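Local coordinates for uncharacterized protein (Cytophaga hutchinsonii ATCC 33406, PDB 3FF4), which is of unknown function but belongs to the CoA-binding domain family with a Rossmann-like fold, so it may bind a CoA-type or related nucleotide ligand, at residues 25-29 against 30-34; 75-78 against 79-83. All coordinates share one frame; numbering follows the deposited sequence.

Interaction 1 (25-29 against 30-34); sequences ERLKS and HGHEF
The imidazole of His30 folds back over the last turn of helix 19-30, its edge set against the carbonyl of Arg26. ND1 donates to Arg26 O at 3.0 Å, with the oxygen almost exactly in the ring plane, although the donor itself stands above the plane of the carbonyl. Arg26 O also accepts the backbone N of His30 at 2.9 Å. A third, longer bond to Arg26 O comes from Ser29 OG at 3.2 Å. Ser29 reaches back because its chi1 of 66° sets OG between its own backbone N and carbonyl carbon. The guanidinium of Arg26 lies near the imidazole without touching it.

One residue on, the chain ends the helix in a Schellman motif: at Gly31 phi is positive, and a CB there would be jammed against the carbonyl O of His30, which calls for glycine. Gly31 N bonds to Lys28 O, while His32 N closes back on Leu27 O at 3.1 Å, the donor lying above the carbonyl plane. His32 and Leu27 then cross at about a right angle, with Leu27 CD2 4.0 Å from His32 CD2. The other methyl, Leu27 CD1, meets Phe34 CB at 4.3 Å as the chain enters strand 34-37. Beyond the turn, His32 ND1 is bonded to Lys5 N, and its ring meets Phe122 edge-to-face.

Arg26 O is thus gripped by three donors, of which the ND1 bond is likely to hold the rotation of an exposed imidazole; Gly31 N and His32 N serve the next carbonyls from the turn, while Leu27, His32 and Phe34 make its buried side.

Interaction 2 (75-78 against 79-83); sequences YNYI and LSLKP
This is a local contact along helix 75-81, which precedes strand 85-88 and flanks the parallel sheet of a Rossmann-like fold, and round the turn that leaves it. Successive i to i+4 bonds build the helix: Leu79 N points almost straight at Tyr75 O, with an N-H...O angle of 177°, and Ser80 N reaches Asn76 O at 2.8 Å. The next bond, Leu81 N to Tyr77 O, is more bent, and the same N makes a weak second bond to Ile78 O. Ser80 adds its hydroxyl, OG lying 2.8 Å from Tyr77 O, so that this carbonyl accepts two donors.

On the inner side, Leu81 packs over one face of the Tyr77 ring, a CH-pi contact with Leu81 CD1 4.2 Å from the ring centroid, while CD2 lies against CZ and OH. Tyr77 is turned for this by its chi1 of 179°, which sets CG opposite the backbone N and carries the ring outward and forward, to where Leu81 can lie on its face. The phenol oxygen goes on to bond Pro54 O, and both side chains press on Leu8 of strand 7-10. With an alanine at Tyr77, Leu81 is likely to lose the ring face it lies on, and Pro54 O its hydroxyl donor.

Leu79 CD1 approaches Asn76 OD1 at 4.1 Å, the two side chains slanting across one another, and Tyr75 touches Leu97 and Ile100 of helix 95-103, its OH bonded to Glu96 and Asn94. After Lys82 leaves helical geometry with positive phi, the chain runs on past the helix end, and Pro83 CD comes within 3.3 Å of Ile78 O.

Overall arrangement
Both contacts are helix ends of one Rossmann-like domain, lying on opposite sides of the chain's centre with their own centres about 22 Å apart and no atoms touching. Each is partly buried, and in each the helix is followed by a residue of positive phi before the chain turns toward the parallel sheet: interaction 1 leads into an edge strand, 34-37, interaction 2 toward strand 85-88. Strand 7-10 is touched by side chains of both. Their chemistry differs with the setting. At 25-34 two polar side chains meet on one backbone carbonyl at an exposed face, whereas at 75-83 an aromatic and aliphatic pair faces the sheet and one serine alone supplies a side-chain bond to the helix backbone.

Interaction 1 (25-29 against 30-34)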
ATOM      1  N   GLU A  25      -1.460 -10.445  -5.293  1.00 28.65           N
ATOM      2  CA  GLU A  25      -1.608 -11.909  -5.313  1.00 30.64           C
ATOM      3  C   GLU A  25      -1.494 -12.530  -3.922  1.00 30.70           C
ATOM      4  O   GLU A  25      -2.319 -13.368  -3.563  1.00 30.93           O
ATOM      5  CB  GLU A  25      -0.561 -12.579  -6.206  1.00 30.68           C
ATOM      6  CG  GLU A  25      -0.780 -12.413  -7.685  1.00 33.93           C
ATOM      7  CD  GLU A  25       0.225 -13.212  -8.533  1.00 36.86           C
ATOM      8  OE1 GLU A  25       1.442 -13.223  -8.195  1.00 37.62           O
ATOM      9  OE2 GLU A  25      -0.215 -13.826  -9.538  1.00 36.68           O
ATOM     10  N   ARG A  26      -0.465 -12.148  -3.154  1.00 30.46           N
ATOM     11  CA  ARG A  26      -0.321 -12.712  -1.811  1.00 30.30           C
ATOM     12  C   ARG A  26      -1.441 -12.222  -0.879  1.00 29.43           C
ATOM     13  O   ARG A  26      -1.991 -13.009  -0.125  1.00 29.67           O
ATOM     14  CB  ARG A  26       1.056 -12.444  -1.188  1.00 29.68           C
ATOM     15  CG  ARG A  26       2.250 -13.057  -1.898  1.00 33.38           C
ATOM     16  CD  ARG A  26       2.299 -14.586  -1.836  1.00 34.22           C
ATOM     17  NE  ARG A  26       1.581 -15.143  -2.970  1.00 37.97           N
ATOM     18  CZ  ARG A  26       0.699 -16.136  -2.891  1.00 38.32           C
ATOM     19  NH1 ARG A  26       0.427 -16.707  -1.732  1.00 39.23           N
ATOM     20  NH2 ARG A  26       0.086 -16.564  -3.974  1.00 38.27           N
ATOM     21  N   LEU A  27      -1.769 -10.928  -0.920  1.00 29.22           N
ATOM     22  CA  LEU A  27      -2.853 -10.399  -0.083  1.00 28.79           C
ATOM     23  C   LEU A  27      -4.134 -11.145  -0.371  1.00 28.83           C
ATOM     24  O   LEU A  27      -4.823 -11.629   0.545  1.00 28.73           O
ATOM     25  CB  LEU A  27      -3.049  -8.906  -0.351  1.00 27.96           C
ATOM     26  CG  LEU A  27      -1.970  -8.003   0.251  1.00 28.51           C
ATOM     27  CD1 LEU A  27      -1.939  -6.632  -0.436  1.00 26.19           C
ATOM     28  CD2 LEU A  27      -2.123  -7.869   1.806  1.00 29.21           C
ATOM     29  N   LYS A  28      -4.434 -11.258  -1.660  1.00 29.89           N
ATOM     30  CA  LYS A  28      -5.639 -11.943  -2.091  1.00 30.58           C
ATOM     31  C   LYS A  28      -5.654 -13.384  -1.615  1.00 30.98           C
ATOM     32  O   LYS A  28      -6.652 -13.824  -1.069  1.00 30.26           O
ATOM     33  CB  LYS A  28      -5.824 -11.875  -3.601  1.00 30.08           C
ATOM     34  CG  LYS A  28      -7.072 -12.599  -4.050  1.00 31.00           C
ATOM     35  CD  LYS A  28      -7.358 -12.406  -5.526  1.00 31.69           C
ATOM     36  CE  LYS A  28      -8.300 -13.509  -6.014  1.00 34.95           C
ATOM     37  NZ  LYS A  28      -9.433 -12.819  -6.633  1.00 34.04           N
ATOM     38  N   SER A  29      -4.554 -14.115  -1.788  1.00 31.69           N
ATOM     39  CA  SER A  29      -4.579 -15.543  -1.432  1.00 32.45           C
ATOM     40  C   SER A  29      -4.642 -15.710   0.073  1.00 32.56           C
ATOM     41  O   SER A  29      -5.042 -16.766   0.557  1.00 33.03           O
ATOM     42  CB  SER A  29      -3.395 -16.338  -2.007  1.00 32.17           C
ATOM     43  OG  SER A  29      -2.191 -15.902  -1.411  1.00 35.50           O
ATOM     44  N   HIS A  30      -4.237 -14.677   0.804  1.00 33.19           N
ATOM     45  CA  HIS A  30      -4.367 -14.676   2.261  1.00 33.25           C
ATOM     46  C   HIS A  30      -5.746 -14.220   2.734  1.00 33.13           C
ATOM     47  O   HIS A  30      -6.063 -14.368   3.904  1.00 33.66           O
ATOM     48  CB  HIS A  30      -3.248 -13.863   2.943  1.00 33.23           C
ATOM     49  CG  HIS A  30      -1.972 -14.630   3.121  1.00 33.31           C
ATOM     50  ND1 HIS A  30      -0.972 -14.638   2.176  1.00 33.90           N
ATOM     51  CD2 HIS A  30      -1.549 -15.436   4.121  1.00 32.78           C
ATOM     52  CE1 HIS A  30       0.023 -15.401   2.592  1.00 33.47           C
ATOM     53  NE2 HIS A  30      -0.302 -15.894   3.773  1.00 33.03           N
ATOM     54  N   GLY A  31      -6.566 -13.684   1.832  1.00 32.64           N
ATOM     55  CA  GLY A  31      -7.951 -13.338   2.173  1.00 31.92           C
ATOM     56  C   GLY A  31      -8.188 -11.878   2.550  1.00 31.66           C
ATOM     57  O   GLY A  31      -9.305 -11.494   2.910  1.00 30.80           O
ATOM     58  N   HIS A  32      -7.140 -11.068   2.478  1.00 30.82           N
ATOM     59  CA  HIS A  32      -7.284  -9.628   2.674  1.00 31.79           C
ATOM     60  C   HIS A  32      -7.957  -8.990   1.464  1.00 31.86           C
ATOM     61  O   HIS A  32      -7.678  -9.384   0.334  1.00 32.35           O
ATOM     62  CB  HIS A  32      -5.912  -8.980   2.883  1.00 30.82           C
ATOM     63  CG  HIS A  32      -5.148  -9.577   4.027  1.00 32.03           C
ATOM     64  ND1 HIS A  32      -5.385  -9.231   5.342  1.00 32.02           N
ATOM     65  CD2 HIS A  32      -4.175 -10.515   4.053  1.00 30.31           C
ATOM     66  CE1 HIS A  32      -4.572  -9.918   6.129  1.00 31.75           C
ATOM     67  NE2 HIS A  32      -3.832 -10.709   5.371  1.00 30.17           N
ATOM     68  N   GLU A  33      -8.830  -8.012   1.706  1.00 31.63           N
ATOM     69  CA  GLU A  33      -9.340  -7.156   0.634  1.00 31.55           C
ATOM     70  C   GLU A  33      -8.232  -6.179   0.203  1.00 30.91           C
ATOM     71  O   GLU A  33      -7.729  -5.400   1.020  1.00 30.76           O
ATOM     72  CB  GLU A  33     -10.582  -6.397   1.097  1.00 31.10           C
ATOM     73  CG  GLU A  33     -10.967  -5.254   0.182  1.00 33.54           C
ATOM     74  CD  GLU A  33     -12.281  -4.601   0.594  1.00 36.84           C
ATOM     75  OE1 GLU A  33     -12.613  -4.582   1.818  1.00 36.17           O
ATOM     76  OE2 GLU A  33     -12.990  -4.131  -0.321  1.00 37.22           O
ATOM     77  N   PHE A  34      -7.818  -6.261  -1.060  1.00 30.77           N
ATOM     78  CA  PHE A  34      -6.831  -5.305  -1.600  1.00 31.78           C
ATOM     79  C   PHE A  34      -7.528  -4.265  -2.475  1.00 31.95           C
ATOM     80  O   PHE A  34      -8.549  -4.570  -3.152  1.00 31.90           O
ATOM     81  CB  PHE A  34      -5.680  -6.004  -2.359  1.00 31.73           C
ATOM     82  CG  PHE A  34      -6.053  -6.482  -3.729  1.00 34.08           C
ATOM     83  CD1 PHE A  34      -5.766  -5.696  -4.858  1.00 33.72           C
ATOM     84  CD2 PHE A  34      -6.705  -7.701  -3.900  1.00 34.07           C
ATOM     85  CE1 PHE A  34      -6.140  -6.126  -6.136  1.00 35.23           C
ATOM     86  CE2 PHE A  34      -7.089  -8.134  -5.175  1.00 36.46           C
ATOM     87  CZ  PHE A  34      -6.788  -7.343  -6.298  1.00 35.88           C
TER

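Interaction 2 (75-78 against 79-83)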
ATOM      1  N   TYR A  75       1.393  12.459   0.011  1.00 27.74           N
ATOM      2  CA  TYR A  75       1.432  12.614   1.481  1.00 28.24           C
ATOM      3  C   TYR A  75       0.039  12.923   2.063  1.00 28.30           C
ATOM      4  O   TYR A  75      -0.451  12.237   2.959  1.00 28.40           O
ATOM      5  CB  TYR A  75       2.374  13.769   1.869  1.00 27.92           C
ATOM      6  CG  TYR A  75       3.870  13.490   1.867  1.00 28.75           C
ATOM      7  CD1 TYR A  75       4.402  12.343   1.287  1.00 28.99           C
ATOM      8  CD2 TYR A  75       4.763  14.423   2.420  1.00 29.38           C
ATOM      9  CE1 TYR A  75       5.777  12.114   1.278  1.00 27.64           C
ATOM     10  CE2 TYR A  75       6.134  14.195   2.415  1.00 28.09           C
ATOM     11  CZ  TYR A  75       6.630  13.035   1.852  1.00 29.75           C
ATOM     12  OH  TYR A  75       7.982  12.806   1.838  1.00 28.01           O
ATOM     13  N   ASN A  76      -0.592  13.969   1.553  1.00 28.40           N
ATOM     14  CA  ASN A  76      -1.884  14.387   2.089  1.00 29.21           C
ATOM     15  C   ASN A  76      -2.976  13.357   1.837  1.00 28.66           C
ATOM     16  O   ASN A  76      -3.863  13.203   2.664  1.00 29.70           O
ATOM     17  CB  ASN A  76      -2.284  15.760   1.543  1.00 28.72           C
ATOM     18  CG  ASN A  76      -1.447  16.868   2.134  1.00 32.48           C
ATOM     19  OD1 ASN A  76      -0.843  16.710   3.209  1.00 33.04           O
ATOM     20  ND2 ASN A  76      -1.385  18.003   1.432  1.00 34.10           N
ATOM     21  N   TYR A  77      -2.886  12.638   0.716  1.00 28.10           N
ATOM     22  CA  TYR A  77      -3.838  11.565   0.426  1.00 27.40           C
ATOM     23  C   TYR A  77      -3.695  10.417   1.434  1.00 27.33           C
ATOM     24  O   TYR A  77      -4.685   9.942   2.009  1.00 27.49           O
ATOM     25  CB  TYR A  77      -3.705  11.067  -1.019  1.00 27.49           C
ATOM     26  CG  TYR A  77      -4.656   9.928  -1.373  1.00 26.77           C
ATOM     27  CD1 TYR A  77      -6.056  10.100  -1.291  1.00 25.56           C
ATOM     28  CD2 TYR A  77      -4.163   8.671  -1.740  1.00 26.45           C
ATOM     29  CE1 TYR A  77      -6.929   9.044  -1.578  1.00 25.76           C
ATOM     30  CE2 TYR A  77      -5.039   7.600  -2.062  1.00 26.06           C
ATOM     31  CZ  TYR A  77      -6.397   7.804  -1.962  1.00 27.57           C
ATOM     32  OH  TYR A  77      -7.234   6.779  -2.258  1.00 28.41           O
ATOM     33  N   ILE A  78      -2.458  10.013   1.674  1.00 26.44           N
ATOM     34  CA  ILE A  78      -2.191   8.958   2.646  1.00 26.19           C
ATOM     35  C   ILE A  78      -2.763   9.371   4.027  1.00 26.26           C
ATOM     36  O   ILE A  78      -3.513   8.600   4.644  1.00 25.93           O
ATOM     37  CB  ILE A  78      -0.679   8.583   2.704  1.00 25.11           C
ATOM     38  CG1 ILE A  78      -0.232   7.955   1.359  1.00 23.94           C
ATOM     39  CG2 ILE A  78      -0.411   7.644   3.869  1.00 25.73           C
ATOM     40  CD1 ILE A  78       1.258   8.056   1.072  1.00 25.04           C
ATOM     41  N   LEU A  79      -2.433  10.591   4.463  1.00 26.70           N
ATOM     42  CA  LEU A  79      -2.989  11.159   5.701  1.00 27.16           C
ATOM     43  C   LEU A  79      -4.525  11.153   5.711  1.00 27.34           C
ATOM     44  O   LEU A  79      -5.127  10.682   6.677  1.00 28.89           O
ATOM     45  CB  LEU A  79      -2.437  12.573   5.955  1.00 26.91           C
ATOM     46  CG  LEU A  79      -0.948  12.720   6.305  1.00 26.89           C
ATOM     47  CD1 LEU A  79      -0.592  14.199   6.482  1.00 25.82           C
ATOM     48  CD2 LEU A  79      -0.561  11.943   7.574  1.00 25.06           C
ATOM     49  N   SER A  80      -5.162  11.645   4.645  1.00 26.86           N
ATOM     50  CA  SER A  80      -6.636  11.643   4.590  1.00 27.21           C
ATOM     51  C   SER A  80      -7.250  10.229   4.699  1.00 27.19           C
ATOM     52  O   SER A  80      -8.399  10.097   5.105  1.00 27.67           O
ATOM     53  CB  SER A  80      -7.173  12.341   3.335  1.00 26.77           C
ATOM     54  OG  SER A  80      -7.076  11.479   2.204  1.00 26.54           O
ATOM     55  N   LEU A  81      -6.501   9.186   4.334  1.00 26.55           N
ATOM     56  CA  LEU A  81      -7.020   7.838   4.507  1.00 26.54           C
ATOM     57  C   LEU A  81      -7.027   7.398   5.979  1.00 26.47           C
ATOM     58  O   LEU A  81      -7.710   6.423   6.339  1.00 26.17           O
ATOM     59  CB  LEU A  81      -6.246   6.829   3.666  1.00 26.81           C
ATOM     60  CG  LEU A  81      -6.350   6.961   2.142  1.00 27.34           C
ATOM     61  CD1 LEU A  81      -5.309   6.030   1.459  1.00 25.06           C
ATOM     62  CD2 LEU A  81      -7.778   6.623   1.721  1.00 26.09           C
ATOM     63  N   LYS A  82      -6.254   8.095   6.808  1.00 26.26           N
ATOM     64  CA  LYS A  82      -6.088   7.736   8.229  1.00 26.11           C
ATOM     65  C   LYS A  82      -5.898   6.220   8.435  1.00 25.25           C
ATOM     66  O   LYS A  82      -6.611   5.607   9.225  1.00 24.66           O
ATOM     67  CB  LYS A  82      -7.277   8.254   9.065  1.00 26.22           C
ATOM     68  CG  LYS A  82      -7.395   9.781   9.099  1.00 29.58           C
ATOM     69  CD  LYS A  82      -8.508  10.238  10.071  1.00 37.42           C
ATOM     70  CE  LYS A  82      -7.904  10.716  11.434  1.00 42.04           C
ATOM     71  NZ  LYS A  82      -8.869  10.662  12.601  1.00 45.43           N
ATOM     72  N   PRO A  83      -4.937   5.597   7.725  1.00 25.26           N
ATOM     73  CA  PRO A  83      -4.773   4.156   7.920  1.00 24.87           C
ATOM     74  C   PRO A  83      -4.170   3.885   9.290  1.00 25.60           C
ATOM     75  O   PRO A  83      -3.581   4.786   9.862  1.00 25.63           O
ATOM     76  CB  PRO A  83      -3.741   3.782   6.856  1.00 25.34           C
ATOM     77  CG  PRO A  83      -2.928   5.004   6.657  1.00 24.05           C
ATOM     78  CD  PRO A  83      -3.921   6.155   6.810  1.00 25.07           C
TER